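Local coordinates for protein JamJ (Lyngbya majuscula, PDB 5DOZ) that binds NADPH and is probably an enoyl reductase of a polyketide synthase whose reduction step closes a cyclopropane ring, at residues 49-52 / 53-57; 273-277 / 278-282. All coordinates share one frame; numbering follows the deposited sequence.

Interaction 1 (49-52 / 53-57); sequences RDIL and NALGM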
loop_
_atom_site.group_PDB
_atom_site.type_symbol
_atom_site.label_atom_id
_atom_site.label_comp_id
_atom_site.label_asym_id
_atom_site.label_seq_id
_atom_site.Cartn_x
_atom_site.Cartn_y
_atom_site.Cartn_z
ATOM N N ARG A 49 -1.969 6.100 5.377
ATOM C CA ARG A 49 -2.133 5.978 6.828
ATOM C C ARG A 49 -1.202 6.891 7.636
ATOM O O ARG A 49 -1.525 7.239 8.775
ATOM C CB ARG A 49 -1.970 4.518 7.274
ATOM C CG ARG A 49 -3.278 3.755 7.417
ATOM C CD ARG A 49 -3.036 2.296 7.790
ATOM N NE ARG A 49 -2.518 2.108 9.150
ATOM C CZ ARG A 49 -2.266 0.924 9.711
ATOM N NH1 ARG A 49 -2.474 -0.210 9.038
ATOM N NH2 ARG A 49 -1.801 0.872 10.954
ATOM N N ASP A 50 -0.053 7.264 7.064
ATOM C CA ASP A 50 0.862 8.219 7.723
ATOM C C ASP A 50 0.183 9.572 7.920
ATOM O O ASP A 50 0.316 10.197 8.976
ATOM C CB ASP A 50 2.158 8.420 6.920
ATOM C CG ASP A 50 3.112 7.242 7.017
ATOM O OD1 ASP A 50 3.441 6.801 8.142
ATOM O OD2 ASP A 50 3.563 6.770 5.952
ATOM N N ILE A 51 -0.537 10.020 6.893
ATOM C CA ILE A 51 -1.257 11.292 6.935
ATOM C C ILE A 51 -2.391 11.251 7.958
ATOM O O ILE A 51 -2.545 12.178 8.749
ATOM C CB ILE A 51 -1.776 11.684 5.534
ATOM C CG1 ILE A 51 -0.599 12.102 4.648
ATOM C CG2 ILE A 51 -2.818 12.797 5.617
ATOM C CD1 ILE A 51 -0.978 12.280 3.196
ATOM N N LEU A 52 -3.164 10.167 7.946
ATOM C CA LEU A 52 -4.221 9.938 8.934
ATOM C C LEU A 52 -3.706 10.072 10.362
ATOM O O LEU A 52 -4.322 10.761 11.182
ATOM C CB LEU A 52 -4.861 8.556 8.740
ATOM C CG LEU A 52 -5.684 8.300 7.473
ATOM C CD1 LEU A 52 -6.230 6.875 7.471
ATOM C CD2 LEU A 52 -6.819 9.303 7.315
ATOM N N ASN A 53 -2.580 9.415 10.651
ATOM C CA ASN A 53 -1.921 9.517 11.958
ATOM C C ASN A 53 -1.467 10.933 12.297
ATOM O O ASN A 53 -1.598 11.378 13.439
ATOM C CB ASN A 53 -0.726 8.564 12.043
ATOM C CG ASN A 53 -1.139 7.135 12.326
ATOM O OD1 ASN A 53 -2.137 6.887 13.005
ATOM N ND2 ASN A 53 -0.371 6.184 11.807
ATOM N N ALA A 54 -0.927 11.632 11.301
ATOM C CA ALA A 54 -0.458 12.998 11.485
ATOM C C ALA A 54 -1.613 13.937 11.857
ATOM O O ALA A 54 -1.430 14.876 12.630
ATOM C CB ALA A 54 0.264 13.482 10.240
ATOM N N LEU A 55 -2.799 13.660 11.317
ATOM C CA LEU A 55 -4.002 14.432 11.632
ATOM C C LEU A 55 -4.735 13.872 12.852
ATOM O O LEU A 55 -5.715 14.453 13.319
ATOM C CB LEU A 55 -4.936 14.505 10.418
ATOM C CG LEU A 55 -4.366 15.152 9.148
ATOM C CD1 LEU A 55 -5.395 15.133 8.024
ATOM C CD2 LEU A 55 -3.881 16.574 9.414
ATOM N N GLY A 56 -4.247 12.742 13.360
ATOM C CA GLY A 56 -4.772 12.122 14.573
ATOM C C GLY A 56 -6.123 11.471 14.383
ATOM O O GLY A 56 -7.047 11.707 15.162
ATOM N N MET A 57 -6.231 10.632 13.359
ATOM C CA MET A 57 -7.515 10.052 12.977
ATOM C C MET A 57 -7.577 8.535 13.145
ATOM O O MET A 57 -8.535 7.896 12.709
ATOM C CB MET A 57 -7.872 10.465 11.548
ATOM C CG MET A 57 -8.166 11.951 11.414
ATOM S SD MET A 57 -8.359 12.475 9.702
ATOM C CE MET A 57 -9.176 14.053 9.946
HETATM O O HOH W 1 -1.406 3.756 12.294
HETATM O O HOH W 2 2.116 6.174 10.648
#

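Interaction 2 (273-277 / 278-282); sequences FPFDL and LEEFN. With NDP (NADPH dihydro-nicotinamide-adenine-dinucleotide phosphate), chain E.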
loop_
_atom_site.group_PDB
_atom_site.type_symbol
_atom_site.label_atom_id
_atom_site.label_comp_id
_atom_site.label_asym_id
_atom_site.label_seq_id
_atom_site.Cartn_x
_atom_site.Cartn_y
_atom_site.Cartn_z
ATOM N N PHE A 273 -13.916 -9.976 0.699
ATOM C CA PHE A 273 -12.537 -10.051 1.185
ATOM C C PHE A 273 -12.042 -8.725 1.761
ATOM O O PHE A 273 -11.340 -7.977 1.073
ATOM C CB PHE A 273 -11.593 -10.508 0.073
ATOM C CG PHE A 273 -11.737 -11.957 -0.293
ATOM C CD1 PHE A 273 -11.302 -12.956 0.574
ATOM C CD2 PHE A 273 -12.297 -12.324 -1.510
ATOM C CE1 PHE A 273 -11.428 -14.293 0.232
ATOM C CE2 PHE A 273 -12.425 -13.660 -1.858
ATOM C CZ PHE A 273 -11.992 -14.644 -0.987
ATOM N N PRO A 274 -12.418 -8.419 3.018
ATOM C CA PRO A 274 -11.779 -7.315 3.719
ATOM C C PRO A 274 -10.470 -7.815 4.321
ATOM O O PRO A 274 -10.462 -8.846 5.001
ATOM C CB PRO A 274 -12.774 -7.002 4.836
ATOM C CG PRO A 274 -13.387 -8.331 5.154
ATOM C CD PRO A 274 -13.456 -9.066 3.842
ATOM N N PHE A 275 -9.370 -7.113 4.077
ATOM C CA PHE A 275 -8.107 -7.516 4.685
ATOM C C PHE A 275 -7.212 -6.330 5.003
ATOM O O PHE A 275 -7.216 -5.326 4.294
ATOM C CB PHE A 275 -7.365 -8.539 3.809
ATOM C CG PHE A 275 -6.603 -7.926 2.671
ATOM C CD1 PHE A 275 -7.234 -7.637 1.469
ATOM C CD2 PHE A 275 -5.249 -7.624 2.808
ATOM C CE1 PHE A 275 -6.528 -7.067 0.425
ATOM C CE2 PHE A 275 -4.541 -7.045 1.767
ATOM C CZ PHE A 275 -5.183 -6.772 0.571
ATOM N N ASP A 276 -6.451 -6.476 6.084
ATOM C CA ASP A 276 -5.411 -5.537 6.476
ATOM C C ASP A 276 -4.093 -6.298 6.342
ATOM O O ASP A 276 -3.860 -7.256 7.078
ATOM C CB ASP A 276 -5.663 -5.075 7.919
ATOM C CG ASP A 276 -4.516 -4.246 8.502
ATOM O OD1 ASP A 276 -3.335 -4.481 8.164
ATOM O OD2 ASP A 276 -4.806 -3.370 9.346
ATOM N N LEU A 277 -3.247 -5.879 5.397
ATOM C CA LEU A 277 -2.009 -6.601 5.066
ATOM C C LEU A 277 -1.144 -6.924 6.285
ATOM O O LEU A 277 -0.718 -8.064 6.454
ATOM C CB LEU A 277 -1.183 -5.834 4.013
ATOM C CG LEU A 277 0.079 -6.492 3.438
ATOM C CD1 LEU A 277 -0.263 -7.683 2.549
ATOM C CD2 LEU A 277 0.908 -5.474 2.665
ATOM N N LEU A 278 -0.894 -5.926 7.132
ATOM C CA LEU A 278 -0.033 -6.122 8.305
ATOM C C LEU A 278 -0.703 -7.005 9.355
ATOM O O LEU A 278 -0.022 -7.699 10.114
ATOM C CB LEU A 278 0.425 -4.789 8.922
ATOM C CG LEU A 278 0.879 -3.584 8.075
ATOM C CD1 LEU A 278 1.861 -2.730 8.867
ATOM C CD2 LEU A 278 1.466 -3.940 6.711
ATOM N N GLU A 279 -2.035 -6.977 9.383
ATOM C CA GLU A 279 -2.834 -7.895 10.195
ATOM C C GLU A 279 -2.664 -9.333 9.691
ATOM O O GLU A 279 -2.599 -10.269 10.491
ATOM C CB GLU A 279 -4.308 -7.455 10.186
ATOM C CG GLU A 279 -5.325 -8.422 10.773
ATOM C CD GLU A 279 -6.768 -7.942 10.608
ATOM O OE1 GLU A 279 -7.019 -6.717 10.672
ATOM O OE2 GLU A 279 -7.667 -8.791 10.418
ATOM N N GLU A 280 -2.574 -9.498 8.370
ATOM C CA GLU A 280 -2.329 -10.812 7.756
ATOM C C GLU A 280 -0.923 -11.354 8.035
ATOM O O GLU A 280 -0.731 -12.566 8.166
ATOM C CB GLU A 280 -2.608 -10.779 6.246
ATOM C CG GLU A 280 -4.058 -10.488 5.867
ATOM C CD GLU A 280 -5.065 -11.390 6.572
ATOM O OE1 GLU A 280 -4.723 -12.541 6.924
ATOM O OE2 GLU A 280 -6.213 -10.950 6.772
ATOM N N PHE A 281 0.056 -10.457 8.119
ATOM C CA PHE A 281 1.408 -10.837 8.517
ATOM C C PHE A 281 1.454 -11.238 9.998
ATOM O O PHE A 281 2.176 -12.162 10.369
ATOM C CB PHE A 281 2.407 -9.721 8.203
ATOM C CG PHE A 281 3.745 -9.897 8.860
ATOM C CD1 PHE A 281 4.699 -10.747 8.314
ATOM C CD2 PHE A 281 4.053 -9.208 10.029
ATOM C CE1 PHE A 281 5.933 -10.907 8.924
ATOM C CE2 PHE A 281 5.283 -9.371 10.645
ATOM C CZ PHE A 281 6.224 -10.223 10.091
ATOM N N ASN A 282 0.678 -10.542 10.829
ATOM C CA ASN A 282 0.490 -10.908 12.239
ATOM C C ASN A 282 0.091 -12.366 12.445
ATOM O O ASN A 282 0.564 -13.018 13.378
ATOM C CB ASN A 282 -0.568 -10.013 12.894
ATOM C CG ASN A 282 0.030 -8.952 13.793
ATOM O OD1 ASN A 282 0.992 -9.204 14.524
ATOM N ND2 ASN A 282 -0.554 -7.755 13.759
HETATM P PA NDP E . -2.952 6.993 -2.139
HETATM O O1A NDP E . -3.013 8.256 -1.303
HETATM O O2A NDP E . -1.812 6.775 -3.098
HETATM O O5B NDP E . -4.300 6.895 -3.011
HETATM C C5B NDP E . -5.459 7.661 -2.706
HETATM C C4B NDP E . -6.199 7.876 -4.016
HETATM O O4B NDP E . -7.596 8.032 -3.743
HETATM C C3B NDP E . -5.761 9.137 -4.753
HETATM O O3B NDP E . -4.765 8.869 -5.745
HETATM C C2B NDP E . -7.022 9.591 -5.439
HETATM O O2B NDP E . -7.006 9.090 -6.767
HETATM C C1B NDP E . -8.166 8.907 -4.711
HETATM N N9A NDP E . -9.032 9.884 -4.027
HETATM C C8A NDP E . -8.629 10.940 -3.302
HETATM N N7A NDP E . -9.695 11.616 -2.818
HETATM C C5A NDP E . -10.805 10.979 -3.240
HETATM C C6A NDP E . -12.268 11.153 -3.092
HETATM N N6A NDP E . -12.773 12.176 -2.369
HETATM N N1A NDP E . -13.082 10.254 -3.703
HETATM C C2A NDP E . -12.602 9.226 -4.426
HETATM N N3A NDP E . -11.284 9.014 -4.596
HETATM C C4A NDP E . -10.360 9.838 -4.037
HETATM O O3 NDP E . -3.116 5.724 -1.162
HETATM P PN NDP E . -2.744 4.193 -1.495
HETATM O O1N NDP E . -2.958 3.911 -2.952
HETATM O O2N NDP E . -1.414 3.879 -0.869
HETATM O O5D NDP E . -3.865 3.376 -0.675
HETATM C C5D NDP E . -5.266 3.572 -0.909
HETATM C C4D NDP E . -6.076 3.161 0.320
HETATM O O4D NDP E . -5.765 1.823 0.717
HETATM C C3D NDP E . -5.779 4.024 1.530
HETATM O O3D NDP E . -7.012 4.232 2.215
HETATM C C2D NDP E . -4.835 3.185 2.373
HETATM O O2D NDP E . -4.858 3.508 3.772
HETATM C C1D NDP E . -5.318 1.778 2.075
HETATM N N1N NDP E . -4.261 0.776 2.220
HETATM C C2N NDP E . -4.550 -0.347 2.892
HETATM C C3N NDP E . -3.718 -1.460 2.846
HETATM C C7N NDP E . -4.198 -2.769 3.405
HETATM O O7N NDP E . -3.404 -3.595 3.825
HETATM N N7N NDP E . -5.506 -3.010 3.428
HETATM C C4N NDP E . -2.289 -1.306 2.367
HETATM C C5N NDP E . -2.139 -0.097 1.562
HETATM C C6N NDP E . -3.082 0.930 1.588
HETATM P P2B NDP E . -7.879 9.774 -7.918
HETATM O O1X NDP E . -7.410 11.211 -7.957
HETATM O O2X NDP E . -7.502 8.956 -9.114
HETATM O O3X NDP E . -9.309 9.594 -7.475
#

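Interaction 1 (49-52 / 53-57)
Asn53 leans back along its helix toward Arg49 and Asp50, one turn earlier, and meets both side chains through water. Its CG stands beside the backbone N (chi1 -79°), which carries the amide toward the start of the helix, and ND2 donates to two waters. Water 1 lies 2.7 Å from Asn53 ND2 and also accepts from Arg49 NH2 at 3.2 Å, at the edge of the guanidinium and in its plane. Water 2, likewise 2.7 Å from Asn53 ND2, donates to Asp50 OD1 at 2.9 Å. An amide suits this place because its other end accepts: OD1 takes a bond from Asn62, while the Asp50 carboxylate is held by the backbone N atoms of Asn47 and Gly77.

On another side of the helix the contact is apolar. Ile51 CG2 lies 4.2 Å from Leu55 CD1, and both side chains reach helix 317-326. The helix closes in a Schellman motif, with Gly56 at positive phi, where a residue lacking CB is at ease. Met57 N bonds to Leu52 O at 2.9 Å from above the carbonyl plane, and Gly56 N bonds weakly to Asn53 O. Leu52 CD2 touches Met57 SD at 4.3 Å, the apolar pairing that commonly accompanies this motif. The single ND2 thus reaches a cationic and an anionic side chain through separate waters, while backbone bonds and apolar contact finish the last turn.

Interaction 2 (273-277 / 278-282)
Asp276 OD1 sits over the first turn of the helix, where it accepts a bond from Glu279 N at 3.1 Å; Leu278 N is 3.0 Å from the same oxygen. The Glu279 N-H points at it quite straight (162°) but arrives from above the carboxylate plane. With CG opposite the backbone N (chi1 171°), the carboxylate folds forward over the amides that the helix cannot satisfy itself. Asp276 O meanwhile accepts from Glu280 N at 2.9 Å, the first regular helical bond. Aspartate is a natural N-cap: its short side chain sets an acceptor beside the amides that follow it. The cap joins strand 271-274, an outer strand of the parallel Rossmann sheet, to helix 277-283, and this junction holds the NADPH carboxamide: Leu277 N donates to its O7N at 2.8 Å and Phe275 O accepts from its N7N at 3.0 Å. These two bonds fix the rotation of the amide, while N7N also lies over one face of the Phe275 ring. An alanine in place of Asp276 would probably leave Glu279 N without its acceptor and let the first turn fray beside the cofactor. Glu279 crosses the Asp276 side chain at about a right angle, its OE1 4.2 Å from Asp276 OD2. The two negative charges probably repel weakly, and Glu279 OE2 is held instead by a salt bridge to Arg283, which also binds Glu280 OE2.

From the N terminus, the chain first meets interaction 1, which closes only a short turn at the end of helix 48-54, within the GroES-like range. It then finishes the strands between 79 and 122 and passes through the Rossmann sheet, whose last strand, 271-274, opens interaction 2 and turns into helix 277-283. The two follow in series, neither nesting nor crossing, with centres about 19 Å apart. They nevertheless meet in space: Arg49 NH1 lies 3.9 Å from Asp276 OD2, a long, weak ion pair bridging the two parts of the fold. Both border the NADPH pocket, Arg49 touching the cofactor from one part and residues 275-277 lining it from the other.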